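Long-range contacts in glutamine cyclotransferase (Zymomonas mobilis, PDB 3NOL), which catalyses the cyclisation of amino-terminal glutamine to pyroglutamate with loss of ammonia, as a glutaminyl cyclase of the beta-propeller type: residues P38-E46 against E57-R68; A217-N228 against T242-F250. All blocks are in the same frame, centred on the assembly; numbering follows the deposited sequence. Where two conformers were deposited one is given.

Interaction 1. Residues P38-E46 against E57-R68; sequences PHDTKAFTE and ESTGLNGRSSIR
Glu57, with CG trans to the backbone N (chi1 -164°) and the chain extended beyond it, turns its carboxylate toward His39 and Thr45, and OE2 takes a hydrogen bond from each. His39 NE2 meets Glu57 OE2 at 2.7 Å on the syn side of the carboxylate, nearly straight (170° at the hydrogen) and in the imidazole plane. Thr45 OG1 reaches the same Glu57 OE2 at 2.6 Å, almost in line with its C-O bond. Bonds at both ring nitrogens, since ND1 binds Trp246 O, hold the imidazole in its rotation.

Thr45 and Glu57 belong to the antiparallel pairing of strand 44-46 with strand 57-61, the first two strands of a four-stranded propeller blade; His39 comes in from the loop before it. Phe44 and Gly60 form its hydrogen-bonded pair, N to O at 3.0 Å in both directions, and Glu46 N continues the ladder to Ser58 O at 2.8 Å.

Asp40 OD2, in the turn before the strand, offers its anti lone pair to Arg68 NH1 at 2.9 Å, carboxylate and guanidinium being nearly coplanar (15°); OD1 closes an Asx turn with Lys42 N. Ala43 CB rests on Thr59 CG2 at 3.7 Å.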
loop_
_atom_site.group_PDB
_atom_site.type_symbol
_atom_site.label_atom_id
_atom_site.label_comp_id
_atom_site.label_asym_id
_atom_site.label_seq_id
_atom_site.Cartn_x
_atom_site.Cartn_y
_atom_site.Cartn_z
ATOM N N PRO A 38 -7.344 -0.370 -16.041
ATOM C CA PRO A 38 -8.090 -1.528 -15.542
ATOM C C PRO A 38 -7.454 -2.148 -14.288
ATOM O O PRO A 38 -6.215 -2.292 -14.206
ATOM C CB PRO A 38 -8.009 -2.530 -16.697
ATOM C CG PRO A 38 -7.632 -1.758 -17.888
ATOM C CD PRO A 38 -6.860 -0.570 -17.420
ATOM N N HIS A 39 -8.293 -2.486 -13.311
ATOM C CA HIS A 39 -7.850 -3.293 -12.166
ATOM C C HIS A 39 -8.725 -4.539 -12.046
ATOM O O HIS A 39 -9.919 -4.527 -12.405
ATOM C CB HIS A 39 -7.877 -2.468 -10.872
ATOM C CG HIS A 39 -7.363 -3.203 -9.663
ATOM N ND1 HIS A 39 -8.194 -3.635 -8.658
ATOM C CD2 HIS A 39 -6.103 -3.555 -9.288
ATOM C CE1 HIS A 39 -7.479 -4.238 -7.716
ATOM N NE2 HIS A 39 -6.204 -4.202 -8.076
ATOM N N ASP A 40 -8.108 -5.618 -11.579
ATOM C CA ASP A 40 -8.763 -6.923 -11.461
ATOM C C ASP A 40 -9.863 -6.833 -10.396
ATOM O O ASP A 40 -9.589 -6.568 -9.218
ATOM C CB ASP A 40 -7.681 -7.956 -11.084
ATOM C CG ASP A 40 -8.209 -9.381 -11.003
ATOM O OD1 ASP A 40 -9.459 -9.601 -11.028
ATOM O OD2 ASP A 40 -7.349 -10.274 -10.861
ATOM N N THR A 41 -11.111 -7.066 -10.810
ATOM C CA THR A 41 -12.247 -6.943 -9.870
ATOM C C THR A 41 -12.344 -8.118 -8.900
ATOM O O THR A 41 -13.200 -8.124 -8.020
ATOM C CB THR A 41 -13.609 -6.772 -10.604
ATOM O OG1 THR A 41 -13.785 -7.830 -11.557
ATOM C CG2 THR A 41 -13.697 -5.421 -11.294
ATOM N N LYS A 42 -11.472 -9.112 -9.057
ATOM C CA LYS A 42 -11.388 -10.213 -8.113
ATOM C C LYS A 42 -10.191 -10.064 -7.156
ATOM O O LYS A 42 -9.967 -10.910 -6.287
ATOM C CB LYS A 42 -11.347 -11.564 -8.868
ATOM C CG LYS A 42 -12.666 -11.887 -9.593
ATOM C CD LYS A 42 -12.689 -13.318 -10.106
ATOM C CE LYS A 42 -14.050 -13.672 -10.682
ATOM N NZ LYS A 42 -14.420 -12.797 -11.829
ATOM N N ALA A 43 -9.440 -8.972 -7.306
ATOM C CA ALA A 43 -8.197 -8.780 -6.569
ATOM C C ALA A 43 -8.440 -7.984 -5.295
ATOM O O ALA A 43 -8.662 -6.755 -5.359
ATOM C CB ALA A 43 -7.138 -8.059 -7.453
ATOM N N PHE A 44 -8.343 -8.677 -4.157
ATOM C CA PHE A 44 -8.363 -8.026 -2.832
ATOM C C PHE A 44 -6.996 -7.414 -2.521
ATOM O O PHE A 44 -6.138 -8.053 -1.890
ATOM C CB PHE A 44 -8.720 -9.018 -1.717
ATOM C CG PHE A 44 -10.142 -9.521 -1.763
ATOM C CD1 PHE A 44 -10.449 -10.718 -2.425
ATOM C CD2 PHE A 44 -11.165 -8.815 -1.107
ATOM C CE1 PHE A 44 -11.776 -11.216 -2.427
ATOM C CE2 PHE A 44 -12.499 -9.285 -1.133
ATOM C CZ PHE A 44 -12.798 -10.487 -1.784
ATOM N N THR A 45 -6.785 -6.194 -2.982
ATOM C CA THR A 45 -5.483 -5.544 -2.843
ATOM C C THR A 45 -5.040 -5.394 -1.385
ATOM O O THR A 45 -5.769 -4.776 -0.580
ATOM C CB THR A 45 -5.544 -4.139 -3.502
ATOM O OG1 THR A 45 -5.968 -4.286 -4.865
ATOM C CG2 THR A 45 -4.186 -3.472 -3.452
ATOM N N GLU A 46 -3.865 -5.953 -1.041
ATOM C CA GLU A 46 -3.292 -5.826 0.320
ATOM C C GLU A 46 -1.891 -5.161 0.376
ATOM O O GLU A 46 -1.352 -4.867 1.462
ATOM C CB GLU A 46 -3.203 -7.191 1.003
ATOM C CG GLU A 46 -4.521 -7.980 1.109
ATOM C CD GLU A 46 -5.549 -7.319 2.028
ATOM O OE1 GLU A 46 -5.263 -6.253 2.615
ATOM O OE2 GLU A 46 -6.661 -7.886 2.191
ATOM N N GLU A 57 1.751 -6.036 -6.951
ATOM C CA GLU A 57 0.572 -6.130 -6.111
ATOM C C GLU A 57 0.545 -7.440 -5.335
ATOM O O GLU A 57 0.833 -8.508 -5.888
ATOM C CB GLU A 57 -0.683 -6.014 -6.975
ATOM C CG GLU A 57 -1.976 -5.701 -6.195
ATOM C CD GLU A 57 -3.208 -5.514 -7.107
ATOM O OE1 GLU A 57 -3.045 -5.447 -8.349
ATOM O OE2 GLU A 57 -4.325 -5.416 -6.549
ATOM N N SER A 58 0.231 -7.318 -4.047
ATOM C CA SER A 58 -0.061 -8.441 -3.181
ATOM C C SER A 58 -1.579 -8.494 -3.117
ATOM O O SER A 58 -2.223 -7.516 -2.688
ATOM C CB SER A 58 0.500 -8.169 -1.763
ATOM O OG SER A 58 0.027 -9.125 -0.845
ATOM N N THR A 59 -2.136 -9.627 -3.550
ATOM C CA THR A 59 -3.595 -9.810 -3.694
ATOM C C THR A 59 -4.105 -11.060 -3.018
ATOM O O THR A 59 -3.468 -12.121 -3.078
ATOM C CB THR A 59 -4.053 -9.929 -5.186
ATOM O OG1 THR A 59 -3.397 -11.029 -5.838
ATOM C CG2 THR A 59 -3.806 -8.656 -5.941
ATOM N N GLY A 60 -5.266 -10.931 -2.385
ATOM C CA GLY A 60 -6.031 -12.088 -1.977
ATOM C C GLY A 60 -6.857 -12.389 -3.216
ATOM O O GLY A 60 -7.310 -11.463 -3.959
ATOM N N LEU A 61 -6.954 -13.674 -3.520
ATOM C CA LEU A 61 -7.693 -14.136 -4.685
ATOM C C LEU A 61 -8.436 -15.346 -4.208
ATOM O O LEU A 61 -7.810 -16.389 -3.945
ATOM C CB LEU A 61 -6.735 -14.503 -5.842
ATOM C CG LEU A 61 -6.009 -13.315 -6.490
ATOM C CD1 LEU A 61 -4.928 -13.793 -7.476
ATOM C CD2 LEU A 61 -7.025 -12.392 -7.182
ATOM N N ASN A 62 -9.746 -15.194 -4.020
ATOM C CA ASN A 62 -10.620 -16.338 -3.651
ATOM C C ASN A 62 -9.995 -17.345 -2.641
ATOM O O ASN A 62 -9.877 -18.571 -2.934
ATOM C CB ASN A 62 -11.080 -17.059 -4.936
ATOM C CG ASN A 62 -12.201 -18.066 -4.682
ATOM O OD1 ASN A 62 -12.869 -18.001 -3.657
ATOM N ND2 ASN A 62 -12.421 -18.980 -5.629
ATOM N N GLY A 63 -9.570 -16.827 -1.483
ATOM C CA GLY A 63 -9.082 -17.670 -0.359
ATOM C C GLY A 63 -7.580 -17.898 -0.261
ATOM O O GLY A 63 -7.083 -18.388 0.766
ATOM N N ARG A 64 -6.852 -17.564 -1.331
ATOM C CA ARG A 64 -5.398 -17.767 -1.395
ATOM C C ARG A 64 -4.751 -16.425 -1.694
ATOM O O ARG A 64 -5.452 -15.457 -1.989
ATOM C CB ARG A 64 -5.017 -18.830 -2.454
ATOM C CG ARG A 64 -5.352 -20.278 -2.029
ATOM C CD ARG A 64 -4.455 -20.771 -0.889
ATOM N NE ARG A 64 -3.068 -21.017 -1.302
ATOM C CZ ARG A 64 -2.633 -22.117 -1.918
ATOM N NH1 ARG A 64 -1.349 -22.212 -2.261
ATOM N NH2 ARG A 64 -3.480 -23.115 -2.223
ATOM N N SER A 65 -3.432 -16.356 -1.596
ATOM C CA SER A 65 -2.738 -15.073 -1.739
ATOM C C SER A 65 -1.601 -15.152 -2.775
ATOM O O SER A 65 -0.881 -16.161 -2.864
ATOM C CB SER A 65 -2.254 -14.619 -0.356
ATOM O OG SER A 65 -1.098 -13.821 -0.405
ATOM N N SER A 66 -1.462 -14.088 -3.559
ATOM C CA SER A 66 -0.459 -14.041 -4.622
ATOM C C SER A 66 0.296 -12.706 -4.648
ATOM O O SER A 66 -0.228 -11.680 -4.199
ATOM C CB SER A 66 -1.141 -14.267 -5.978
ATOM O OG SER A 66 -1.509 -15.630 -6.163
ATOM N N ILE A 67 1.510 -12.741 -5.209
ATOM C CA ILE A 67 2.266 -11.524 -5.507
ATOM C C ILE A 67 2.354 -11.487 -7.036
ATOM O O ILE A 67 2.731 -12.483 -7.652
ATOM C CB ILE A 67 3.705 -11.540 -4.877
ATOM C CG1 ILE A 67 3.668 -11.697 -3.334
ATOM C CG2 ILE A 67 4.502 -10.297 -5.332
ATOM C CD1 ILE A 67 2.692 -10.853 -2.613
ATOM N N ARG A 68 1.970 -10.366 -7.637
ATOM C CA ARG A 68 1.993 -10.260 -9.101
ATOM C C ARG A 68 2.684 -9.007 -9.604
ATOM O O ARG A 68 2.598 -7.952 -8.971
ATOM C CB ARG A 68 0.585 -10.322 -9.692
ATOM C CG ARG A 68 -0.399 -9.335 -9.077
ATOM C CD ARG A 68 -1.763 -9.251 -9.803
ATOM N NE ARG A 68 -2.350 -10.571 -10.052
ATOM C CZ ARG A 68 -3.648 -10.822 -10.240
ATOM N NH1 ARG A 68 -4.584 -9.842 -10.194
ATOM N NH2 ARG A 68 -4.006 -12.082 -10.486
HETATM O O HOH W 1 -11.023 -13.150 -5.594
#

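Interaction 2. Residues A217-N228 against T242-F250; sequences AGPLPSPIDVLN and TGKLWPKVF
Trp246 and Asp225 join through the indole N-H: NE1 lies 2.8 Å from Asp225 O, which sits in the indole plane although the nitrogen stands well above the plane of that carbonyl. Backbone bonds continue the seam. Lys244 N donates to Val226 O, Asn228 N donates to Thr242 O, and Asp225 N to Lys244 O is weak, bent to 133°. Asp225 OD1 accepts Val226 N at 2.7 Å with its anti lone pair, and a water links it to Lys244 NZ, whose salt-bridge partner is Glu46.

The bonds belong to the open end of the antiparallel hairpin of strands 227-233 and 238-243, in a propeller blade, where a type II turn from Gly243 to Trp246 leads into strand 248-256.

Apolar packing completes the contact. One indole face lies over Gly243 CA, and Leu227, with CG anti to the backbone N (chi1 -180°), brings CD1 to 3.5 Å from Trp246 CH2. Earlier in the loop, Ile224 CG1 lies 3.8 Å from Trp246 CD1, and Pro223 CG packs on Leu245 CD1 at 4.0 Å. Pro221 and Pro247 cross at about a right angle, CD to CD at 3.9 Å, and Ala217 CB meets the edge of the Phe250 ring at CZ, 3.6 Å away.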
loop_
_atom_site.group_PDB
_atom_site.type_symbol
_atom_site.label_atom_id
_atom_site.label_comp_id
_atom_site.label_asym_id
_atom_site.label_seq_id
_atom_site.Cartn_x
_atom_site.Cartn_y
_atom_site.Cartn_z
ATOM N N ALA A 217 -15.613 5.375 -11.668
ATOM C CA ALA A 217 -14.894 4.113 -11.973
ATOM C C ALA A 217 -15.499 3.279 -13.115
ATOM O O ALA A 217 -14.961 2.207 -13.445
ATOM C CB ALA A 217 -14.781 3.241 -10.712
ATOM N N GLY A 218 -16.595 3.756 -13.708
ATOM C CA GLY A 218 -17.381 2.935 -14.637
ATOM C C GLY A 218 -18.199 1.856 -13.921
ATOM O O GLY A 218 -18.342 1.879 -12.692
ATOM N N PRO A 219 -18.761 0.898 -14.686
ATOM C CA PRO A 219 -19.630 -0.106 -14.059
ATOM C C PRO A 219 -18.896 -0.842 -12.934
ATOM O O PRO A 219 -17.753 -1.264 -13.124
ATOM C CB PRO A 219 -19.952 -1.076 -15.214
ATOM C CG PRO A 219 -19.733 -0.278 -16.457
ATOM C CD PRO A 219 -18.615 0.683 -16.141
ATOM N N LEU A 220 -19.549 -0.987 -11.780
ATOM C CA LEU A 220 -18.925 -1.637 -10.618
ATOM C C LEU A 220 -19.215 -3.130 -10.530
ATOM O O LEU A 220 -20.316 -3.560 -10.909
ATOM C CB LEU A 220 -19.398 -0.970 -9.312
ATOM C CG LEU A 220 -19.218 0.547 -9.140
ATOM C CD1 LEU A 220 -19.795 0.994 -7.797
ATOM C CD2 LEU A 220 -17.729 0.953 -9.263
ATOM N N PRO A 221 -18.250 -3.922 -9.994
ATOM C CA PRO A 221 -18.523 -5.339 -9.779
ATOM C C PRO A 221 -19.390 -5.472 -8.540
ATOM O O PRO A 221 -19.481 -4.538 -7.732
ATOM C CB PRO A 221 -17.133 -5.938 -9.490
ATOM C CG PRO A 221 -16.351 -4.795 -8.865
ATOM C CD PRO A 221 -16.903 -3.533 -9.509
ATOM N N SER A 222 -20.013 -6.628 -8.392
ATOM C CA SER A 222 -20.593 -6.997 -7.126
ATOM C C SER A 222 -20.045 -8.382 -6.793
ATOM O O SER A 222 -20.174 -9.320 -7.590
ATOM C CB SER A 222 -22.120 -6.981 -7.184
ATOM O OG SER A 222 -22.661 -7.142 -5.881
ATOM N N PRO A 223 -19.398 -8.515 -5.631
ATOM C CA PRO A 223 -19.188 -7.525 -4.585
ATOM C C PRO A 223 -18.065 -6.537 -4.892
ATOM O O PRO A 223 -17.282 -6.751 -5.821
ATOM C CB PRO A 223 -18.776 -8.383 -3.390
ATOM C CG PRO A 223 -18.098 -9.525 -3.984
ATOM C CD PRO A 223 -18.797 -9.816 -5.279
ATOM N N ILE A 224 -18.000 -5.473 -4.101
ATOM C CA ILE A 224 -16.860 -4.544 -4.130
ATOM C C ILE A 224 -16.457 -4.238 -2.681
ATOM O O ILE A 224 -17.281 -4.339 -1.773
ATOM C CB ILE A 224 -17.169 -3.265 -4.937
ATOM C CG1 ILE A 224 -15.871 -2.483 -5.259
ATOM C CG2 ILE A 224 -18.192 -2.380 -4.191
ATOM C CD1 ILE A 224 -16.049 -1.431 -6.334
ATOM N N ASP A 225 -15.189 -3.898 -2.468
ATOM C CA ASP A 225 -14.634 -3.776 -1.120
ATOM C C ASP A 225 -13.955 -2.369 -1.008
ATOM O O ASP A 225 -14.260 -1.435 -1.806
ATOM C CB ASP A 225 -13.702 -4.985 -0.865
ATOM C CG ASP A 225 -13.463 -5.304 0.610
ATOM O OD1 ASP A 225 -12.910 -4.486 1.350
ATOM O OD2 ASP A 225 -13.762 -6.440 1.031
ATOM N N VAL A 226 -13.069 -2.209 -0.029
ATOM C CA VAL A 226 -12.652 -0.860 0.392
ATOM C C VAL A 226 -11.470 -0.275 -0.366
ATOM O O VAL A 226 -10.647 -0.999 -0.928
ATOM C CB VAL A 226 -12.335 -0.781 1.931
ATOM C CG1 VAL A 226 -13.543 -1.158 2.748
ATOM C CG2 VAL A 226 -11.167 -1.647 2.297
ATOM N N LEU A 227 -11.405 1.055 -0.360
ATOM C CA LEU A 227 -10.213 1.774 -0.812
ATOM C C LEU A 227 -8.976 1.224 -0.079
ATOM O O LEU A 227 -8.973 1.103 1.130
ATOM C CB LEU A 227 -10.369 3.281 -0.525
ATOM C CG LEU A 227 -9.187 4.153 -0.956
ATOM C CD1 LEU A 227 -9.185 4.287 -2.499
ATOM C CD2 LEU A 227 -9.231 5.527 -0.317
ATOM N N ASN A 228 -7.926 0.887 -0.831
ATOM C CA ASN A 228 -6.699 0.335 -0.238
ATOM C C ASN A 228 -5.687 0.091 -1.329
ATOM O O ASN A 228 -5.943 -0.696 -2.260
ATOM C CB ASN A 228 -6.920 -0.994 0.531
ATOM C CG ASN A 228 -5.717 -1.347 1.419
ATOM O OD1 ASN A 228 -5.325 -0.555 2.315
ATOM N ND2 ASN A 228 -5.091 -2.513 1.152
ATOM N N THR A 242 -5.920 2.585 -5.656
ATOM C CA THR A 242 -6.933 1.586 -5.986
ATOM C C THR A 242 -7.622 1.056 -4.706
ATOM O O THR A 242 -7.518 1.651 -3.618
ATOM C CB THR A 242 -6.338 0.445 -6.909
ATOM O OG1 THR A 242 -7.398 -0.360 -7.479
ATOM C CG2 THR A 242 -5.360 -0.431 -6.127
ATOM N N GLY A 243 -8.363 -0.037 -4.859
ATOM C CA GLY A 243 -9.023 -0.649 -3.722
ATOM C C GLY A 243 -9.350 -2.112 -3.984
ATOM O O GLY A 243 -9.187 -2.646 -5.127
ATOM N N LYS A 244 -9.798 -2.772 -2.918
ATOM C CA LYS A 244 -10.070 -4.209 -3.007
ATOM C C LYS A 244 -11.279 -4.452 -3.894
ATOM O O LYS A 244 -12.367 -3.938 -3.601
ATOM C CB LYS A 244 -10.269 -4.799 -1.618
ATOM C CG LYS A 244 -9.079 -4.520 -0.655
ATOM C CD LYS A 244 -9.192 -5.429 0.586
ATOM C CE LYS A 244 -8.279 -5.007 1.759
ATOM N NZ LYS A 244 -8.460 -5.880 2.982
ATOM N N LEU A 245 -11.061 -5.236 -4.953
ATOM C CA LEU A 245 -12.073 -5.583 -5.991
ATOM C C LEU A 245 -12.425 -4.397 -6.902
ATOM O O LEU A 245 -13.333 -4.486 -7.734
ATOM C CB LEU A 245 -13.340 -6.185 -5.369
ATOM C CG LEU A 245 -13.175 -7.275 -4.298
ATOM C CD1 LEU A 245 -14.547 -7.735 -3.774
ATOM C CD2 LEU A 245 -12.385 -8.457 -4.855
ATOM N N TRP A 246 -11.693 -3.291 -6.749
ATOM C CA TRP A 246 -11.982 -2.097 -7.526
ATOM C C TRP A 246 -11.684 -2.360 -9.010
ATOM O O TRP A 246 -10.696 -3.029 -9.340
ATOM C CB TRP A 246 -11.172 -0.911 -6.999
ATOM C CG TRP A 246 -11.755 -0.321 -5.763
ATOM C CD1 TRP A 246 -12.438 -0.975 -4.754
ATOM C CD2 TRP A 246 -11.756 1.058 -5.420
ATOM N NE1 TRP A 246 -12.839 -0.067 -3.795
ATOM C CE2 TRP A 246 -12.443 1.188 -4.183
ATOM C CE3 TRP A 246 -11.254 2.207 -6.038
ATOM C CZ2 TRP A 246 -12.629 2.429 -3.556
ATOM C CZ3 TRP A 246 -11.446 3.437 -5.413
ATOM C CH2 TRP A 246 -12.124 3.537 -4.188
ATOM N N PRO A 247 -12.553 -1.863 -9.912
ATOM C CA PRO A 247 -12.362 -2.105 -11.359
ATOM C C PRO A 247 -11.300 -1.230 -12.023
ATOM O O PRO A 247 -11.015 -1.416 -13.215
ATOM C CB PRO A 247 -13.741 -1.760 -11.953
ATOM C CG PRO A 247 -14.264 -0.672 -11.010
ATOM C CD PRO A 247 -13.795 -1.101 -9.634
ATOM N N LYS A 248 -10.760 -0.265 -11.276
ATOM C CA LYS A 248 -9.740 0.642 -11.825
ATOM C C LYS A 248 -8.613 0.919 -10.837
ATOM O O LYS A 248 -8.826 0.845 -9.631
ATOM C CB LYS A 248 -10.358 2.004 -12.216
ATOM C CG LYS A 248 -11.486 1.993 -13.270
ATOM C CD LYS A 248 -11.041 1.498 -14.654
ATOM C CE LYS A 248 -12.222 1.609 -15.643
ATOM N NZ LYS A 248 -11.883 1.057 -16.997
ATOM N N VAL A 249 -7.432 1.259 -11.372
ATOM C CA VAL A 249 -6.411 2.009 -10.658
ATOM C C VAL A 249 -6.511 3.427 -11.231
ATOM O O VAL A 249 -6.536 3.597 -12.458
ATOM C CB VAL A 249 -4.979 1.478 -10.929
ATOM C CG1 VAL A 249 -3.927 2.335 -10.200
ATOM C CG2 VAL A 249 -4.859 0.001 -10.522
ATOM N N PHE A 250 -6.554 4.419 -10.359
ATOM C CA PHE A 250 -6.658 5.814 -10.791
ATOM C C PHE A 250 -5.315 6.491 -10.621
ATOM O O PHE A 250 -4.716 6.444 -9.538
ATOM C CB PHE A 250 -7.676 6.585 -9.948
ATOM C CG PHE A 250 -9.082 6.065 -10.074
ATOM C CD1 PHE A 250 -9.612 5.252 -9.085
ATOM C CD2 PHE A 250 -9.863 6.374 -11.199
ATOM C CE1 PHE A 250 -10.918 4.741 -9.191
ATOM C CE2 PHE A 250 -11.169 5.878 -11.326
ATOM C CZ PHE A 250 -11.702 5.059 -10.305
HETATM O O HOH W 2 -11.173 -4.923 3.545
#

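Overall arrangement
Interactions 1 and 2 are neighbours, their centres 12 Å apart, each built on a hairpin but in different sheets: the four-stranded blade of 44-82, and the sheet holding 227-233, 238-243 and 248-256. Both are partly buried, with interaction 2 hiding more surface (801 against 452 Å²). Interaction 1 relies on charged and polar side chains beside a short two-bridge ladder; interaction 2 has a single strand bridge and depends more on proline, leucine and aromatic packing of a long loop. The two meet directly: backbone hydrogen bonds join Ala43 with Leu245 and His39 with Pro247, and Thr45 O accepts from Asn228 ND2, tying adjacent blades together. A glycerol, probably from the crystallisation liquor, hydrogen-bonds to both Glu46 and Lys244.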